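Local coordinates for protein adenylate kinase (Desulfovibrio gigas, PDB 2XB4) that probably catalyses the reversible transfer of the terminal phosphate group between ATP and AMP, giving two ADP, and is seen here with a bound zinc ion, at residues Leu26-Glu37 and Ser74-Phe85; Met1-Ser11 and Met104-Leu114. All blocks are in the same frame, centred on the assembly; numbering follows the deposited sequence.

Contact 1 (Leu26-Glu37 and Ser74-Phe85); sequences LAHIESGGIFRE and SKGKDGWLLDGF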
loop_
_atom_site.group_PDB
_atom_site.type_symbol
_atom_site.label_atom_id
_atom_site.label_comp_id
_atom_site.label_asym_id
_atom_site.label_seq_id
_atom_site.Cartn_x
_atom_site.Cartn_y
_atom_site.Cartn_z
ATOM N N LEU A 26 30.125 16.727 1.713
ATOM C CA LEU A 26 29.420 17.581 2.680
ATOM C C LEU A 26 28.605 16.689 3.656
ATOM O O LEU A 26 28.221 15.547 3.289
ATOM C CB LEU A 26 28.442 18.527 1.952
ATOM C CG LEU A 26 29.087 19.460 0.910
ATOM C CD1 LEU A 26 28.077 20.398 0.345
ATOM C CD2 LEU A 26 30.335 20.292 1.385
ATOM N N ALA A 27 28.349 17.161 4.888
ATOM C CA ALA A 27 27.343 16.484 5.707
ATOM C C ALA A 27 25.958 16.884 5.210
ATOM O O ALA A 27 25.662 18.094 5.135
ATOM C CB ALA A 27 27.468 16.884 7.109
ATOM N N HIS A 28 25.069 15.918 4.935
ATOM C CA HIS A 28 23.745 16.301 4.485
ATOM C C HIS A 28 22.865 16.415 5.715
ATOM O O HIS A 28 22.545 15.389 6.273
ATOM C CB HIS A 28 23.153 15.223 3.535
ATOM C CG HIS A 28 21.684 15.411 3.267
ATOM N ND1 HIS A 28 21.189 16.473 2.529
ATOM C CD2 HIS A 28 20.599 14.689 3.660
ATOM C CE1 HIS A 28 19.876 16.382 2.452
ATOM N NE2 HIS A 28 19.485 15.323 3.143
ATOM N N ILE A 29 22.460 17.623 6.117
ATOM C CA ILE A 29 21.750 17.862 7.349
ATOM C C ILE A 29 20.253 18.147 7.092
ATOM O O ILE A 29 19.865 19.157 6.538
ATOM C CB ILE A 29 22.381 19.112 8.168
ATOM C CG1 ILE A 29 23.904 19.027 8.285
ATOM C CG2 ILE A 29 21.655 19.383 9.539
ATOM C CD1 ILE A 29 24.435 17.957 9.165
ATOM N N GLU A 30 19.386 17.250 7.545
ATOM C CA GLU A 30 17.979 17.440 7.224
ATOM C C GLU A 30 17.260 17.559 8.544
ATOM O O GLU A 30 17.687 17.000 9.641
ATOM C CB GLU A 30 17.498 16.366 6.222
ATOM C CG GLU A 30 17.069 15.120 6.778
ATOM C CD GLU A 30 15.601 15.130 7.317
ATOM O OE1 GLU A 30 15.462 14.469 8.332
ATOM O OE2 GLU A 30 14.613 15.736 6.778
ATOM N N SER A 31 16.242 18.390 8.487
ATOM C CA SER A 31 15.585 18.904 9.663
ATOM C C SER A 31 15.103 17.759 10.522
ATOM O O SER A 31 15.209 17.807 11.720
ATOM C CB SER A 31 14.440 19.873 9.208
ATOM O OG SER A 31 14.273 19.689 7.789
ATOM N N GLY A 32 14.613 16.685 9.924
ATOM C CA GLY A 32 14.233 15.492 10.712
ATOM C C GLY A 32 15.331 14.837 11.525
ATOM O O GLY A 32 15.147 14.506 12.681
ATOM N N GLY A 33 16.501 14.663 10.949
ATOM C CA GLY A 33 17.676 14.112 11.637
ATOM C C GLY A 33 18.204 14.985 12.758
ATOM O O GLY A 33 18.659 14.476 13.784
ATOM N N ILE A 34 18.091 16.310 12.612
ATOM C CA ILE A 34 18.452 17.215 13.752
ATOM C C ILE A 34 17.656 16.789 15.007
ATOM O O ILE A 34 18.211 16.577 16.105
ATOM C CB ILE A 34 18.213 18.674 13.389
ATOM C CG1 ILE A 34 19.087 19.073 12.173
ATOM C CG2 ILE A 34 18.467 19.599 14.621
ATOM C CD1 ILE A 34 18.761 20.472 11.527
ATOM N N PHE A 35 16.326 16.662 14.878
ATOM C CA PHE A 35 15.512 16.262 16.055
ATOM C C PHE A 35 15.918 14.912 16.599
ATOM O O PHE A 35 16.075 14.753 17.806
ATOM C CB PHE A 35 13.982 16.340 15.769
ATOM C CG PHE A 35 13.399 17.806 15.748
ATOM C CD1 PHE A 35 14.170 18.905 15.296
ATOM C CD2 PHE A 35 12.042 18.048 16.128
ATOM C CE1 PHE A 35 13.640 20.233 15.248
ATOM C CE2 PHE A 35 11.477 19.405 16.078
ATOM C CZ PHE A 35 12.305 20.490 15.646
ATOM N N ARG A 36 16.082 13.899 15.765
ATOM C CA ARG A 36 16.541 12.613 16.306
ATOM C C ARG A 36 17.858 12.684 17.088
ATOM O O ARG A 36 17.997 12.002 18.111
ATOM C CB ARG A 36 16.644 11.539 15.210
ATOM C CG ARG A 36 15.322 10.912 14.830
ATOM C CD ARG A 36 15.574 9.702 13.913
ATOM N NE ARG A 36 16.376 10.066 12.741
ATOM C CZ ARG A 36 15.901 10.681 11.634
ATOM N NH1 ARG A 36 14.625 11.070 11.538
ATOM N NH2 ARG A 36 16.706 10.922 10.622
ATOM N N GLU A 37 18.852 13.422 16.591
ATOM C CA GLU A 37 20.074 13.686 17.365
ATOM C C GLU A 37 19.761 14.361 18.748
ATOM O O GLU A 37 20.325 14.015 19.772
ATOM C CB GLU A 37 21.053 14.608 16.567
ATOM C CG GLU A 37 22.229 15.218 17.451
ATOM C CD GLU A 37 23.232 16.169 16.719
ATOM O OE1 GLU A 37 23.182 16.201 15.491
ATOM O OE2 GLU A 37 24.048 16.888 17.361
ATOM N N SER A 74 28.683 20.301 14.942
ATOM C CA SER A 74 29.062 18.955 15.335
ATOM C C SER A 74 29.233 18.026 14.079
ATOM O O SER A 74 30.286 17.428 13.893
ATOM C CB SER A 74 27.951 18.461 16.274
ATOM O OG SER A 74 27.934 17.064 16.350
ATOM N N LYS A 75 28.201 17.914 13.250
ATOM C CA LYS A 75 28.219 17.034 12.062
ATOM C C LYS A 75 28.764 17.760 10.823
ATOM O O LYS A 75 29.243 17.122 9.883
ATOM C CB LYS A 75 26.826 16.470 11.740
ATOM C CG LYS A 75 26.184 15.588 12.786
ATOM C CD LYS A 75 26.965 14.282 12.989
ATOM C CE LYS A 75 26.392 13.409 14.147
ATOM N NZ LYS A 75 25.669 14.245 15.189
ATOM N N GLY A 76 28.690 19.082 10.812
ATOM C CA GLY A 76 29.041 19.842 9.601
ATOM C C GLY A 76 30.358 20.563 9.629
ATOM O O GLY A 76 30.578 21.488 8.809
ATOM N N LYS A 77 31.287 20.162 10.522
ATOM C CA LYS A 77 32.575 20.897 10.545
ATOM C C LYS A 77 33.374 20.856 9.239
ATOM O O LYS A 77 34.163 21.753 9.004
ATOM C CB LYS A 77 33.468 20.591 11.790
ATOM C CG LYS A 77 33.295 19.208 12.331
ATOM C CD LYS A 77 34.439 18.805 13.282
ATOM C CE LYS A 77 34.902 17.336 13.023
ATOM N NZ LYS A 77 34.669 16.367 14.181
ATOM N N ASP A 78 33.215 19.857 8.374
ATOM C CA ASP A 78 33.949 19.899 7.113
ATOM C C ASP A 78 32.984 20.294 5.939
ATOM O O ASP A 78 33.216 19.947 4.761
ATOM C CB ASP A 78 34.580 18.551 6.841
ATOM C CG ASP A 78 35.533 18.085 7.978
ATOM O OD1 ASP A 78 36.182 18.930 8.633
ATOM O OD2 ASP A 78 35.630 16.855 8.225
ATOM N N GLY A 79 31.860 20.932 6.260
ATOM C CA GLY A 79 31.029 21.457 5.206
ATOM C C GLY A 79 29.676 20.845 5.368
ATOM O O GLY A 79 29.572 19.674 5.791
ATOM N N TRP A 80 28.620 21.629 5.111
ATOM C CA TRP A 80 27.289 21.024 5.264
ATOM C C TRP A 80 26.348 21.438 4.145
ATOM O O TRP A 80 26.534 22.509 3.488
ATOM C CB TRP A 80 26.670 21.378 6.633
ATOM C CG TRP A 80 26.869 22.844 7.133
ATOM C CD1 TRP A 80 27.817 23.266 8.053
ATOM C CD2 TRP A 80 26.104 23.990 6.788
ATOM N NE1 TRP A 80 27.659 24.629 8.312
ATOM C CE2 TRP A 80 26.580 25.076 7.578
ATOM C CE3 TRP A 80 24.956 24.206 5.947
ATOM C CZ2 TRP A 80 26.024 26.359 7.482
ATOM C CZ3 TRP A 80 24.422 25.441 5.905
ATOM C CH2 TRP A 80 24.970 26.528 6.630
ATOM N N LEU A 81 25.305 20.622 3.956
ATOM C CA LEU A 81 24.168 20.949 3.085
ATOM C C LEU A 81 22.914 20.856 3.931
ATOM O O LEU A 81 22.563 19.769 4.415
ATOM C CB LEU A 81 24.053 19.933 1.933
ATOM C CG LEU A 81 22.772 20.025 1.024
ATOM C CD1 LEU A 81 22.777 21.339 0.168
ATOM C CD2 LEU A 81 22.763 18.728 0.120
ATOM N N LEU A 82 22.290 21.988 4.177
ATOM C CA LEU A 82 21.086 22.064 5.095
ATOM C C LEU A 82 19.820 22.054 4.265
ATOM O O LEU A 82 19.647 22.910 3.408
ATOM C CB LEU A 82 21.221 23.364 5.940
ATOM C CG LEU A 82 20.100 23.614 6.984
ATOM C CD1 LEU A 82 19.855 22.404 7.980
ATOM C CD2 LEU A 82 20.179 24.979 7.687
ATOM N N ASP A 83 18.930 21.080 4.505
ATOM C CA ASP A 83 17.846 20.747 3.613
ATOM C C ASP A 83 16.593 20.681 4.512
ATOM O O ASP A 83 16.526 19.887 5.414
ATOM C CB ASP A 83 18.233 19.396 3.018
ATOM C CG ASP A 83 17.202 18.799 2.140
ATOM O OD1 ASP A 83 16.112 19.379 2.028
ATOM O OD2 ASP A 83 17.484 17.728 1.519
ATOM N N GLY A 84 15.598 21.492 4.230
ATOM C CA GLY A 84 14.281 21.357 4.798
ATOM C C GLY A 84 14.014 22.361 5.907
ATOM O O GLY A 84 12.903 22.427 6.457
ATOM N N PHE A 85 15.050 23.130 6.240
ATOM C CA PHE A 85 14.932 24.214 7.244
ATOM C C PHE A 85 15.781 25.349 6.674
ATOM O O PHE A 85 16.907 25.075 6.250
ATOM C CB PHE A 85 15.466 23.746 8.608
ATOM C CG PHE A 85 15.289 24.714 9.652
ATOM C CD1 PHE A 85 16.182 25.739 9.755
ATOM C CD2 PHE A 85 14.180 24.689 10.494
ATOM C CE1 PHE A 85 16.038 26.692 10.702
ATOM C CE2 PHE A 85 13.992 25.675 11.480
ATOM C CZ PHE A 85 14.925 26.685 11.605
#
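Strands 27-30 and 80-83 run side by side as a parallel pair at the edge of the adenylate kinase core sheet, Ala27 facing Trp80 and Glu30 facing Asp83, their axes approaching to 4.6 Å. Backbone bonds alternate across the pair. Ala27 N gives to Gly79 O, Leu81 N to Ala27 O, and Ile29 N to Leu81 O at 2.7 Å; Asp83 N closes the run on Ile29 O at 3.0 Å. Beyond the strand end the grip slackens, for Ser31 N and Ser31 OG reach Asp83 O only through weak bonds.

Apolar contacts centre on Ile29, whose branches divide the work. CG1, anti to the carbonyl carbon (chi1 -48°), leans on Trp80 CB at 4.0 Å and carries CD1 on to Lys75 CB, crossing that side chain at about a right angle; CG2 meets Leu82 CD1 at 3.8 Å. The same Leu82 methyl touches Ile34 CD1 from the helix that follows. Helix 89-101 packs on Leu82 and Trp80 as well. Just past the strand ends, Ser31, at the start of the next helix, and Gly84 and Phe85, in the following loop, belong to the predicted AMP site; Ser31 CB lies 4.1 Å from Phe85 CB.

Two salt bridges flank the pair. On the face of His28 and Leu81, the carboxylate of Asp83 pairs with Lys13, a predicted ATP-binding residue. Beyond the face carrying Ala27 and Ile29, Glu37, extended, and Lys75 approach from opposite directions and join, weakly as a hydrogen bond, with Lys75 NZ 3.2 Å from Glu37 OE1.

Contact 2 (Met1-Ser11 and Met104-Leu114); sequences MNILIFGPNGS and MKINFVIEILL. With SRT (S,R meso-tartaric acid), chain C.
The P-loop strand 2-6 of the nucleotide-binding core pairs in parallel with strand 108-113, Ile3 beside Phe108 and Phe6 beside Glu111. Their backbone bonds straighten toward the P-loop end: Phe6 N to Ile110 O is 2.8 Å, and Ile112 N to Phe6 O reaches 170° at the hydrogen. At the other end Asn2 O accepts from both Asn107 N and Phe108 N, while Asn2 ND2 gives to Lys105 O at 2.9 Å, the acceptor lying in the Asn2 amide plane.

Side chains pack on both faces. Ile3 CG2 meets Ile110 CD1 at 3.9 Å, and Met1 CG lies at the edge of the Phe108 ring, its SD in an oblique Met-aromatic contact. On the face of Leu4 and Phe6, Val109 CG1 abuts the Phe6 ring edge in plane, 3.7 Å from CE2.

Past the strand, Ser11 OG lies between its backbone N and carbonyl carbon (chi1 65°) and bonds Pro8 O at 2.8 Å, bracing the turn; Ser11 CB rests on Ile112 CG2. Gly10 N donates to the tartrate hydroxyl O2 at 3.0 Å, and more weakly to its carboxylate O1. A loop after the first strand whose backbone N-H groups point into an anion site is typical of the P-loop fold.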
loop_
_atom_site.group_PDB
_atom_site.type_symbol
_atom_site.label_atom_id
_atom_site.label_comp_id
_atom_site.label_asym_id
_atom_site.label_seq_id
_atom_site.Cartn_x
_atom_site.Cartn_y
_atom_site.Cartn_z
ATOM N N MET A 1 32.722 24.489 2.726
ATOM C CA MET A 1 31.597 24.869 1.833
ATOM C C MET A 1 30.291 24.556 2.556
ATOM O O MET A 1 30.007 23.398 2.834
ATOM C CB MET A 1 31.652 24.046 0.542
ATOM C CG MET A 1 30.802 24.586 -0.587
ATOM S SD MET A 1 30.598 23.324 -1.923
ATOM C CE MET A 1 31.925 23.745 -3.079
ATOM N N ASN A 2 29.475 25.590 2.768
ATOM C CA ASN A 2 28.196 25.522 3.400
ATOM C C ASN A 2 27.080 25.935 2.441
ATOM O O ASN A 2 27.137 26.974 1.798
ATOM C CB ASN A 2 28.163 26.401 4.642
ATOM C CG ASN A 2 29.185 25.963 5.723
ATOM O OD1 ASN A 2 29.542 24.789 5.836
ATOM N ND2 ASN A 2 29.657 26.937 6.510
ATOM N N ILE A 3 26.089 25.053 2.301
ATOM C CA ILE A 3 24.995 25.274 1.310
ATOM C C ILE A 3 23.597 25.099 1.953
ATOM O O ILE A 3 23.453 24.160 2.768
ATOM C CB ILE A 3 25.148 24.220 0.184
ATOM C CG1 ILE A 3 26.551 24.342 -0.435
ATOM C CG2 ILE A 3 23.998 24.381 -0.857
ATOM C CD1 ILE A 3 26.888 23.328 -1.612
ATOM N N LEU A 4 22.606 25.982 1.640
ATOM C CA LEU A 4 21.183 25.805 2.029
ATOM C C LEU A 4 20.505 25.383 0.716
ATOM O O LEU A 4 20.848 25.956 -0.313
ATOM C CB LEU A 4 20.481 27.161 2.391
ATOM C CG LEU A 4 20.666 27.611 3.827
ATOM C CD1 LEU A 4 22.079 28.116 3.894
ATOM C CD2 LEU A 4 19.696 28.741 4.131
ATOM N N ILE A 5 19.636 24.389 0.725
ATOM C CA ILE A 5 18.899 24.042 -0.490
ATOM C C ILE A 5 17.395 24.176 -0.244
ATOM O O ILE A 5 16.872 23.754 0.814
ATOM C CB ILE A 5 19.301 22.608 -0.995
ATOM C CG1 ILE A 5 18.659 22.259 -2.372
ATOM C CG2 ILE A 5 19.016 21.528 0.075
ATOM C CD1 ILE A 5 19.402 21.022 -3.034
ATOM N N PHE A 6 16.692 24.784 -1.215
ATOM C CA PHE A 6 15.239 24.874 -1.152
ATOM C C PHE A 6 14.583 24.192 -2.402
ATOM O O PHE A 6 15.001 24.416 -3.557
ATOM C CB PHE A 6 14.785 26.359 -1.152
ATOM C CG PHE A 6 15.244 27.171 0.057
ATOM C CD1 PHE A 6 14.461 27.216 1.225
ATOM C CD2 PHE A 6 16.464 27.834 0.039
ATOM C CE1 PHE A 6 14.847 28.023 2.354
ATOM C CE2 PHE A 6 16.905 28.597 1.124
ATOM C CZ PHE A 6 16.133 28.714 2.300
ATOM N N GLY A 7 13.453 23.515 -2.183
ATOM C CA GLY A 7 12.602 23.147 -3.331
ATOM C C GLY A 7 11.323 22.467 -2.804
ATOM O O GLY A 7 11.338 21.936 -1.664
ATOM N N PRO A 8 10.246 22.477 -3.598
ATOM C CA PRO A 8 8.952 21.940 -3.158
ATOM C C PRO A 8 8.994 20.418 -3.298
ATOM O O PRO A 8 9.864 19.893 -4.035
ATOM C CB PRO A 8 7.973 22.433 -4.228
ATOM C CG PRO A 8 8.805 22.658 -5.474
ATOM C CD PRO A 8 10.184 23.137 -4.928
ATOM N N ASN A 9 8.051 19.739 -2.664
ATOM C CA ASN A 9 7.830 18.338 -3.024
ATOM C C ASN A 9 7.531 18.202 -4.515
ATOM O O ASN A 9 6.806 19.045 -5.062
ATOM C CB ASN A 9 6.657 17.775 -2.194
ATOM C CG ASN A 9 7.066 17.527 -0.682
ATOM O OD1 ASN A 9 8.264 17.511 -0.282
ATOM N ND2 ASN A 9 6.100 17.303 0.107
ATOM N N GLY A 10 8.093 17.208 -5.210
ATOM C CA GLY A 10 7.853 17.072 -6.660
ATOM C C GLY A 10 9.020 17.638 -7.500
ATOM O O GLY A 10 9.026 17.522 -8.745
ATOM N N SER A 11 10.024 18.225 -6.869
ATOM C CA SER A 11 11.150 18.901 -7.609
ATOM C C SER A 11 12.445 18.065 -7.684
ATOM O O SER A 11 13.449 18.544 -8.228
ATOM C CB SER A 11 11.534 20.271 -6.989
ATOM O OG SER A 11 12.077 20.140 -5.677
ATOM N N MET A 104 29.686 31.462 11.157
ATOM C CA MET A 104 29.547 30.389 10.188
ATOM C C MET A 104 28.989 30.989 8.877
ATOM O O MET A 104 27.900 31.584 8.861
ATOM C CB MET A 104 28.579 29.375 10.829
ATOM C CG MET A 104 28.693 27.946 10.355
ATOM S SD MET A 104 27.526 26.969 11.363
ATOM C CE MET A 104 28.304 26.973 12.995
ATOM N N LYS A 105 29.728 30.844 7.793
ATOM C CA LYS A 105 29.417 31.526 6.526
ATOM C C LYS A 105 28.643 30.655 5.578
ATOM O O LYS A 105 28.951 29.477 5.395
ATOM C CB LYS A 105 30.693 32.029 5.805
ATOM C CG LYS A 105 31.311 33.277 6.453
ATOM C CD LYS A 105 30.309 34.495 6.494
ATOM C CE LYS A 105 30.899 35.847 6.124
ATOM N NZ LYS A 105 31.554 36.447 7.345
ATOM N N ILE A 106 27.647 31.245 4.959
ATOM C CA ILE A 106 26.951 30.587 3.828
ATOM C C ILE A 106 27.758 30.849 2.542
ATOM O O ILE A 106 28.221 31.994 2.308
ATOM C CB ILE A 106 25.559 31.209 3.618
ATOM C CG1 ILE A 106 24.627 30.919 4.807
ATOM C CG2 ILE A 106 24.892 30.636 2.319
ATOM C CD1 ILE A 106 23.476 32.053 4.936
ATOM N N ASN A 107 27.924 29.807 1.728
ATOM C CA ASN A 107 28.691 29.922 0.483
ATOM C C ASN A 107 27.766 29.861 -0.713
ATOM O O ASN A 107 28.010 30.537 -1.694
ATOM C CB ASN A 107 29.780 28.825 0.369
ATOM C CG ASN A 107 30.808 28.920 1.492
ATOM O OD1 ASN A 107 31.548 29.887 1.575
ATOM N ND2 ASN A 107 30.782 27.980 2.410
ATOM N N PHE A 108 26.713 29.053 -0.661
ATOM C CA PHE A 108 25.789 28.927 -1.755
ATOM C C PHE A 108 24.373 28.718 -1.228
ATOM O O PHE A 108 24.171 28.023 -0.228
ATOM C CB PHE A 108 26.156 27.697 -2.616
ATOM C CG PHE A 108 27.504 27.844 -3.340
ATOM C CD1 PHE A 108 28.690 27.325 -2.790
ATOM C CD2 PHE A 108 27.573 28.520 -4.559
ATOM C CE1 PHE A 108 29.924 27.455 -3.454
ATOM C CE2 PHE A 108 28.843 28.694 -5.240
ATOM C CZ PHE A 108 30.009 28.152 -4.690
ATOM N N VAL A 109 23.388 29.193 -1.977
ATOM C CA VAL A 109 22.011 28.807 -1.654
ATOM C C VAL A 109 21.469 28.312 -2.961
ATOM O O VAL A 109 21.568 29.011 -4.007
ATOM C CB VAL A 109 21.146 30.038 -1.130
ATOM C CG1 VAL A 109 19.619 29.698 -1.080
ATOM C CG2 VAL A 109 21.657 30.471 0.196
ATOM N N ILE A 110 20.918 27.110 -2.941
ATOM C CA ILE A 110 20.346 26.531 -4.186
ATOM C C ILE A 110 18.805 26.525 -4.117
ATOM O O ILE A 110 18.222 26.057 -3.133
ATOM C CB ILE A 110 20.815 25.094 -4.337
ATOM C CG1 ILE A 110 22.347 25.073 -4.594
ATOM C CG2 ILE A 110 20.087 24.343 -5.543
ATOM C CD1 ILE A 110 22.973 23.640 -4.496
ATOM N N GLU A 111 18.140 26.967 -5.174
ATOM C CA GLU A 111 16.692 26.874 -5.199
ATOM C C GLU A 111 16.318 26.120 -6.458
ATOM O O GLU A 111 16.723 26.518 -7.562
ATOM C CB GLU A 111 16.039 28.270 -5.181
ATOM C CG GLU A 111 14.512 28.205 -5.265
ATOM C CD GLU A 111 13.832 29.525 -5.769
ATOM O OE1 GLU A 111 14.468 30.613 -5.885
ATOM O OE2 GLU A 111 12.632 29.428 -6.075
ATOM N N ILE A 112 15.532 25.050 -6.309
ATOM C CA ILE A 112 14.988 24.354 -7.471
ATOM C C ILE A 112 13.588 24.944 -7.766
ATOM O O ILE A 112 12.715 24.927 -6.898
ATOM C CB ILE A 112 14.884 22.849 -7.232
ATOM C CG1 ILE A 112 16.277 22.321 -6.802
ATOM C CG2 ILE A 112 14.346 22.170 -8.570
ATOM C CD1 ILE A 112 16.223 20.900 -6.307
ATOM N N LEU A 113 13.393 25.429 -8.998
ATOM C CA LEU A 113 12.210 26.241 -9.397
ATOM C C LEU A 113 11.340 25.304 -10.170
ATOM O O LEU A 113 11.844 24.648 -11.119
ATOM C CB LEU A 113 12.591 27.360 -10.413
ATOM C CG LEU A 113 13.024 28.638 -9.717
ATOM C CD1 LEU A 113 14.443 28.483 -9.065
ATOM C CD2 LEU A 113 13.001 29.763 -10.717
ATOM N N LEU A 114 10.047 25.279 -9.828
ATOM C CA LEU A 114 9.079 24.501 -10.596
ATOM C C LEU A 114 7.697 25.167 -10.351
ATOM O O LEU A 114 7.395 25.497 -9.206
ATOM C CB LEU A 114 9.120 23.043 -10.002
ATOM C CG LEU A 114 8.632 21.860 -10.785
ATOM C CD1 LEU A 114 9.680 21.723 -11.896
ATOM C CD2 LEU A 114 8.684 20.662 -9.979
HETATM O O1 SRT C . 10.195 14.852 -6.027
HETATM O O11 SRT C . 12.129 13.987 -5.228
HETATM C C1 SRT C . 11.035 14.601 -5.121
HETATM C C2 SRT C . 10.679 15.380 -3.930
HETATM O O2 SRT C . 9.388 15.244 -3.369
HETATM C C3 SRT C . 11.770 16.091 -3.213
HETATM O O3 SRT C . 11.534 17.231 -4.080
HETATM C C4 SRT C . 11.414 16.468 -1.837
HETATM O O4 SRT C . 11.670 15.640 -0.948
HETATM O O41 SRT C . 10.895 17.574 -1.652
#

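Contacts 1 and 2 lie in one parallel five-stranded sheet, their centres about 13 Å apart. Strand order across it is 27-30, 80-83, 2-6, 108-113 and 201-206, so each contact joins two neighbouring strands. They meet where 80-83 borders 2-6, through probable hydrogen bonds from Leu82 N to Ile3 O and from Ile3 N to Trp80 O. Along the chain contact 1 is nested within the loop closed by contact 2, residues 1-11 coming first and 104-114 last. The sheet thus brings two predicted sites together on the CORE domain: contact 2 leads into the ATP-binding loop, and contact 1 carries AMP-site residues and the start of the NMP region.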